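Local coordinates for protein taurocyamine kinase (Schistosoma mansoni, PDB 4WOD) that reversibly transfers a phosphate group between ATP and taurocyamine, using magnesium, as a duplicated member of the ATP:guanido phosphotransferase family, at residues A641-L650 with M702-E713. The protein carries 4 engineered substitutions. Residues are numbered along the deposited sequence; the frame is centred on the assembly and turned at random.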
ATOM      1  N   ALA A 641       2.162  28.326 -14.740  1.00 20.72           N
ATOM      2  CA  ALA A 641       2.571  29.499 -13.976  1.00 20.50           C
ATOM      3  C   ALA A 641       1.531  29.780 -12.907  1.00 21.67           C
ATOM      4  O   ALA A 641       0.326  29.711 -13.159  1.00 24.11           O
ATOM      5  CB  ALA A 641       2.733  30.700 -14.868  1.00 21.39           C
ATOM      6  N   SER A 642       1.986  30.144 -11.722  1.00 21.92           N
ATOM      7  CA  SER A 642       1.058  30.265 -10.625  1.00 19.35           C
ATOM      8  C   SER A 642       1.503  31.304  -9.624  1.00 22.81           C
ATOM      9  O   SER A 642       2.673  31.696  -9.594  1.00 22.35           O
ATOM     10  CB  SER A 642       0.880  28.909  -9.936  1.00 21.25           C
ATOM     11  OG  SER A 642       2.068  28.514  -9.282  1.00 22.17           O
ATOM     12  N   VAL A 643       0.551  31.762  -8.819  1.00 23.94           N
ATOM     13  CA  VAL A 643       0.841  32.650  -7.698  1.00 24.60           C
ATOM     14  C   VAL A 643       0.107  32.186  -6.461  1.00 25.09           C
ATOM     15  O   VAL A 643      -0.967  31.594  -6.546  1.00 28.85           O
ATOM     16  CB  VAL A 643       0.433  34.126  -7.978  1.00 24.77           C
ATOM     17  CG1 VAL A 643       1.314  34.736  -9.050  1.00 25.95           C
ATOM     18  CG2 VAL A 643      -1.054  34.229  -8.340  1.00 24.51           C
ATOM     19  N   LEU A 644       0.696  32.461  -5.306  1.00 28.09           N
ATOM     20  CA  LEU A 644      -0.026  32.341  -4.057  1.00 32.85           C
ATOM     21  C   LEU A 644      -0.666  33.706  -3.772  1.00 33.93           C
ATOM     22  O   LEU A 644       0.026  34.666  -3.425  1.00 33.12           O
ATOM     23  CB  LEU A 644       0.908  31.902  -2.933  1.00 33.62           C
ATOM     24  CG  LEU A 644       0.226  31.308  -1.707  1.00 39.58           C
ATOM     25  CD1 LEU A 644      -0.900  30.379  -2.138  1.00 34.53           C
ATOM     26  CD2 LEU A 644       1.247  30.563  -0.884  1.00 38.69           C
ATOM     27  N   LEU A 645      -1.984  33.788  -3.955  1.00 33.70           N
ATOM     28  CA  LEU A 645      -2.689  35.070  -3.955  1.00 35.02           C
ATOM     29  C   LEU A 645      -3.595  35.276  -2.733  1.00 37.69           C
ATOM     30  O   LEU A 645      -4.429  34.422  -2.406  1.00 37.68           O
ATOM     31  CB  LEU A 645      -3.517  35.201  -5.236  1.00 33.48           C
ATOM     32  CG  LEU A 645      -4.196  36.542  -5.529  1.00 36.05           C
ATOM     33  CD1 LEU A 645      -3.165  37.634  -5.748  1.00 37.04           C
ATOM     34  CD2 LEU A 645      -5.118  36.424  -6.735  1.00 36.30           C
ATOM     35  N   LYS A 646      -3.433  36.420  -2.073  1.00 36.23           N
ATOM     36  CA  LYS A 646      -4.313  36.797  -0.962  1.00 42.83           C
ATOM     37  C   LYS A 646      -5.458  37.686  -1.432  1.00 42.89           C
ATOM     38  O   LYS A 646      -5.267  38.863  -1.728  1.00 44.95           O
ATOM     39  CB  LYS A 646      -3.528  37.513   0.136  1.00 43.22           C
ATOM     40  CG  LYS A 646      -2.358  36.715   0.675  1.00 47.19           C
ATOM     41  CD  LYS A 646      -1.796  37.348   1.930  1.00 41.34           C
ATOM     42  CE  LYS A 646      -1.383  38.777   1.677  1.00 45.59           C
ATOM     43  NZ  LYS A 646      -0.707  39.364   2.864  1.00 57.74           N
ATOM     44  N   ILE A 647      -6.649  37.110  -1.507  1.00 45.36           N
ATOM     45  CA  ILE A 647      -7.832  37.871  -1.875  1.00 58.11           C
ATOM     46  C   ILE A 647      -8.993  37.580  -0.919  1.00 56.90           C
ATOM     47  O   ILE A 647      -9.955  36.912  -1.286  1.00 60.00           O
ATOM     48  CB  ILE A 647      -8.254  37.582  -3.340  1.00 57.44           C
ATOM     49  CG1 ILE A 647      -8.214  36.084  -3.643  1.00 49.41           C
ATOM     50  CG2 ILE A 647      -7.343  38.309  -4.307  1.00 54.42           C
ATOM     51  CD1 ILE A 647      -8.741  35.738  -5.017  1.00 55.87           C
ATOM     52  N   PRO A 648      -8.903  38.092   0.321  1.00 57.51           N
ATOM     53  CA  PRO A 648      -9.906  37.845   1.364  1.00 59.51           C
ATOM     54  C   PRO A 648     -11.313  38.265   0.941  1.00 67.71           C
ATOM     55  O   PRO A 648     -12.286  37.543   1.203  1.00 67.11           O
ATOM     56  CB  PRO A 648      -9.416  38.711   2.530  1.00 54.96           C
ATOM     57  CG  PRO A 648      -7.969  38.871   2.296  1.00 55.84           C
ATOM     58  CD  PRO A 648      -7.823  38.962   0.813  1.00 56.65           C
ATOM     59  N   LYS A 649     -11.410  39.411   0.272  1.00 69.10           N
ATOM     60  CA  LYS A 649     -12.697  39.945  -0.119  1.00 69.13           C
ATOM     61  C   LYS A 649     -13.322  39.058  -1.179  1.00 70.67           C
ATOM     62  O   LYS A 649     -14.404  38.512  -0.986  1.00 70.40           O
ATOM     63  CB  LYS A 649     -12.560  41.363  -0.660  1.00 75.62           C
ATOM     64  CG  LYS A 649     -13.079  42.468   0.274  1.00 78.12           C
ATOM     65  CD  LYS A 649     -12.101  43.617   0.266  1.00 78.11           C
ATOM     66  CE  LYS A 649     -12.022  44.386   1.563  1.00 84.00           C
ATOM     67  NZ  LYS A 649     -10.656  44.958   1.743  1.00 85.88           N
ATOM     68  N   LEU A 650     -12.637  38.950  -2.315  1.00 71.12           N
ATOM     69  CA  LEU A 650     -13.168  38.280  -3.495  1.00 70.77           C
ATOM     70  C   LEU A 650     -13.492  36.806  -3.250  1.00 70.63           C
ATOM     71  O   LEU A 650     -14.446  36.276  -3.826  1.00 71.89           O
ATOM     72  CB  LEU A 650     -12.178  38.417  -4.651  1.00 69.76           C
ATOM     73  CG  LEU A 650     -12.408  37.593  -5.916  1.00 70.46           C
ATOM     74  CD1 LEU A 650     -13.768  37.883  -6.534  1.00 75.04           C
ATOM     75  CD2 LEU A 650     -11.304  37.910  -6.900  1.00 67.12           C
ATOM     76  N   MET A 702      -2.005  33.931 -17.248  1.00 31.56           N
ATOM     77  CA  MET A 702      -2.023  33.926 -15.789  1.00 30.99           C
ATOM     78  C   MET A 702      -1.910  35.355 -15.277  1.00 29.36           C
ATOM     79  O   MET A 702      -2.735  35.792 -14.479  1.00 26.87           O
ATOM     80  CB  MET A 702      -0.908  33.054 -15.204  1.00 27.00           C
ATOM     81  CG  MET A 702      -0.977  32.934 -13.688  1.00 27.41           C
ATOM     82  SD  MET A 702      -0.067  34.264 -12.856  1.00 33.78           S
ATOM     83  CE  MET A 702       1.609  33.656 -12.921  1.00 28.55           C
ATOM     84  N   ALA A 703      -0.902  36.080 -15.756  1.00 31.67           N
ATOM     85  CA  ALA A 703      -0.670  37.462 -15.337  1.00 29.06           C
ATOM     86  C   ALA A 703      -1.909  38.360 -15.545  1.00 34.07           C
ATOM     87  O   ALA A 703      -2.344  39.047 -14.622  1.00 34.36           O
ATOM     88  CB  ALA A 703       0.534  38.039 -16.077  1.00 28.74           C
ATOM     89  N   GLU A 704      -2.476  38.339 -16.747  1.00 30.26           N
ATOM     90  CA  GLU A 704      -3.668  39.127 -17.038  1.00 33.89           C
ATOM     91  C   GLU A 704      -4.821  38.745 -16.112  1.00 37.30           C
ATOM     92  O   GLU A 704      -5.535  39.617 -15.615  1.00 35.06           O
ATOM     93  CB  GLU A 704      -4.094  38.955 -18.499  1.00 35.96           C
ATOM     94  CG  GLU A 704      -3.227  39.700 -19.486  1.00 41.44           C
ATOM     95  CD  GLU A 704      -3.803  39.690 -20.885  1.00 49.90           C
ATOM     96  OE1 GLU A 704      -3.286  38.937 -21.736  1.00 48.49           O
ATOM     97  OE2 GLU A 704      -4.779  40.432 -21.131  1.00 58.58           O
ATOM     98  N   GLY A 705      -4.991  37.446 -15.878  1.00 31.34           N
ATOM     99  CA  GLY A 705      -6.023  36.957 -14.984  1.00 34.05           C
ATOM    100  C   GLY A 705      -5.812  37.365 -13.536  1.00 36.79           C
ATOM    101  O   GLY A 705      -6.768  37.668 -12.820  1.00 39.23           O
ATOM    102  N   VAL A 706      -4.558  37.368 -13.097  1.00 35.00           N
ATOM    103  CA  VAL A 706      -4.237  37.703 -11.719  1.00 34.20           C
ATOM    104  C   VAL A 706      -4.325  39.214 -11.533  1.00 38.70           C
ATOM    105  O   VAL A 706      -4.793  39.688 -10.498  1.00 39.77           O
ATOM    106  CB  VAL A 706      -2.837  37.170 -11.320  1.00 33.25           C
ATOM    107  CG1 VAL A 706      -2.355  37.784 -10.003  1.00 29.95           C
ATOM    108  CG2 VAL A 706      -2.862  35.638 -11.233  1.00 24.91           C
ATOM    109  N   ALA A 707      -3.900  39.963 -12.547  1.00 35.59           N
ATOM    110  CA  ALA A 707      -4.006  41.426 -12.527  1.00 41.39           C
ATOM    111  C   ALA A 707      -5.458  41.878 -12.421  1.00 42.74           C
ATOM    112  O   ALA A 707      -5.774  42.843 -11.724  1.00 42.13           O
ATOM    113  CB  ALA A 707      -3.360  42.022 -13.764  1.00 39.83           C
ATOM    114  N   LYS A 708      -6.336  41.175 -13.128  1.00 40.60           N
ATOM    115  CA  LYS A 708      -7.767  41.405 -13.010  1.00 44.61           C
ATOM    116  C   LYS A 708      -8.259  41.161 -11.600  1.00 50.07           C
ATOM    117  O   LYS A 708      -8.913  42.016 -11.015  1.00 52.98           O
ATOM    118  CB  LYS A 708      -8.546  40.519 -13.981  1.00 49.89           C
ATOM    119  CG  LYS A 708      -9.308  41.332 -15.014  1.00 56.90           C
ATOM    120  CD  LYS A 708     -10.744  41.601 -14.555  1.00 55.92           C
ATOM    121  CE  LYS A 708     -10.995  43.111 -14.438  1.00 56.47           C
ATOM    122  NZ  LYS A 708     -10.700  43.788 -15.741  1.00 59.28           N
ATOM    123  N   MET A 709      -7.965  39.977 -11.075  1.00 48.84           N
ATOM    124  CA  MET A 709      -8.332  39.615  -9.708  1.00 51.97           C
ATOM    125  C   MET A 709      -7.907  40.661  -8.684  1.00 51.61           C
ATOM    126  O   MET A 709      -8.696  41.055  -7.827  1.00 57.08           O
ATOM    127  CB  MET A 709      -7.718  38.267  -9.331  1.00 47.32           C
ATOM    128  CG  MET A 709      -8.392  37.086  -9.976  1.00 54.72           C
ATOM    129  SD  MET A 709      -7.834  35.526  -9.274  1.00 58.07           S
ATOM    130  CE  MET A 709      -8.717  34.387 -10.323  1.00 53.16           C
ATOM    131  N   ILE A 710      -6.655  41.097  -8.773  1.00 47.96           N
ATOM    132  CA  ILE A 710      -6.117  42.064  -7.826  1.00 54.71           C
ATOM    133  C   ILE A 710      -6.868  43.383  -7.935  1.00 58.44           C
ATOM    134  O   ILE A 710      -7.266  43.954  -6.926  1.00 60.97           O
ATOM    135  CB  ILE A 710      -4.606  42.299  -8.043  1.00 48.86           C
ATOM    136  CG1 ILE A 710      -3.814  41.054  -7.623  1.00 41.75           C
ATOM    137  CG2 ILE A 710      -4.137  43.503  -7.253  1.00 49.08           C
ATOM    138  CD1 ILE A 710      -2.307  41.205  -7.735  1.00 39.35           C
ATOM    139  N   GLU A 711      -7.091  43.856  -9.155  1.00 55.94           N
ATOM    140  CA  GLU A 711      -7.811  45.109  -9.309  1.00 63.67           C
ATOM    141  C   GLU A 711      -9.292  44.954  -8.957  1.00 64.30           C
ATOM    142  O   GLU A 711      -9.942  45.921  -8.564  1.00 67.61           O
ATOM    143  CB  GLU A 711      -7.640  45.666 -10.722  1.00 55.49           C
ATOM    144  CG  GLU A 711      -6.645  46.802 -10.757  1.00 53.12           C
ATOM    145  CD  GLU A 711      -7.230  48.078 -10.198  1.00 60.29           C
ATOM    146  OE1 GLU A 711      -8.422  48.072  -9.829  1.00 63.87           O
ATOM    147  OE2 GLU A 711      -6.487  49.071 -10.068  1.00 64.45           O
ATOM    148  N   ILE A 712      -9.826  43.742  -9.088  1.00 62.96           N
ATOM    149  CA  ILE A 712     -11.178  43.472  -8.611  1.00 65.37           C
ATOM    150  C   ILE A 712     -11.193  43.564  -7.093  1.00 71.64           C
ATOM    151  O   ILE A 712     -12.110  44.137  -6.512  1.00 76.66           O
ATOM    152  CB  ILE A 712     -11.702  42.083  -9.048  1.00 65.19           C
ATOM    153  CG1 ILE A 712     -11.927  42.034 -10.564  1.00 67.36           C
ATOM    154  CG2 ILE A 712     -12.991  41.734  -8.311  1.00 66.08           C
ATOM    155  CD1 ILE A 712     -12.831  43.116 -11.078  1.00 65.70           C
ATOM    156  N   GLU A 713     -10.157  43.010  -6.467  1.00 68.93           N
ATOM    157  CA  GLU A 713     -10.057  42.922  -5.012  1.00 75.66           C
ATOM    158  C   GLU A 713     -10.085  44.273  -4.302  1.00 75.29           C
ATOM    159  O   GLU A 713     -10.802  44.426  -3.324  1.00 77.26           O
ATOM    160  CB  GLU A 713      -8.779  42.161  -4.625  1.00 73.69           C
ATOM    161  CG  GLU A 713      -8.510  42.000  -3.126  1.00 75.54           C
ATOM    162  CD  GLU A 713      -9.510  41.116  -2.408  1.00 79.02           C
ATOM    163  OE1 GLU A 713     -10.349  40.466  -3.066  1.00 96.25           O
ATOM    164  OE2 GLU A 713      -9.432  41.059  -1.166  1.00 97.38           O
TER
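Glu-713 turns its carboxylate into the bend that follows strand 639-646, where both oxygens accept backbone N-H groups. This pairing closes one end of an alpha/beta layer in the second phosphagen kinase catalytic domain: helix 695-715 lies along one face of the antiparallel sheet, its segment 702-713 running 23° from the direction of 641-646. Lys-649 N donates to Glu-713 OE2 at 2.9 Å and Leu-650 N to Glu-713 OE1 at 2.8 Å, and each oxygen offers its syn lone pair, so the two moderately bent bonds (N-H...O about 155°) hold the carboxylate like a fork. With CG anti to the backbone N (chi1 179°) and a bend at chi2, the chain leaves the helix and reaches the turn; Ile-647 CB and Pro-648 CD lie against its oxygens. Glu-713 is poorly ordered, so the detail of this grip should be read with some caution.

Going back along the strand, alternate residues Ala-641, Val-643 and Leu-645 face the helix. Leu-645 spreads its two methyls, CD2 resting 3.8 Å from Met-709 SD and CD1 on Ile-710 CG1. Val-643 and Val-706 meet tip to tip, CG2 to CG2, at 3.7 Å. In Met-702, bends at chi2 and chi3 bring CE against Ala-641 CB (3.7 Å) and the backbone N of Ser-642, while its CG sits 3.5 Å from Ala-641 O.

Further out, strands 480-489 and 682-687 flank 639-646 in the sheet, and Ile-660 of helix 658-663 packs on both Leu-650 and Met-709. Residues 641-644 belong to a predicted ATP-binding site, so the helix probably packs behind this part of it; Ser-642 directs its CB away from the helix. At the start of the segment, Ala-641 N is hydrogen-bonded to Asn-687 OD1 of neighbouring strand 682-687.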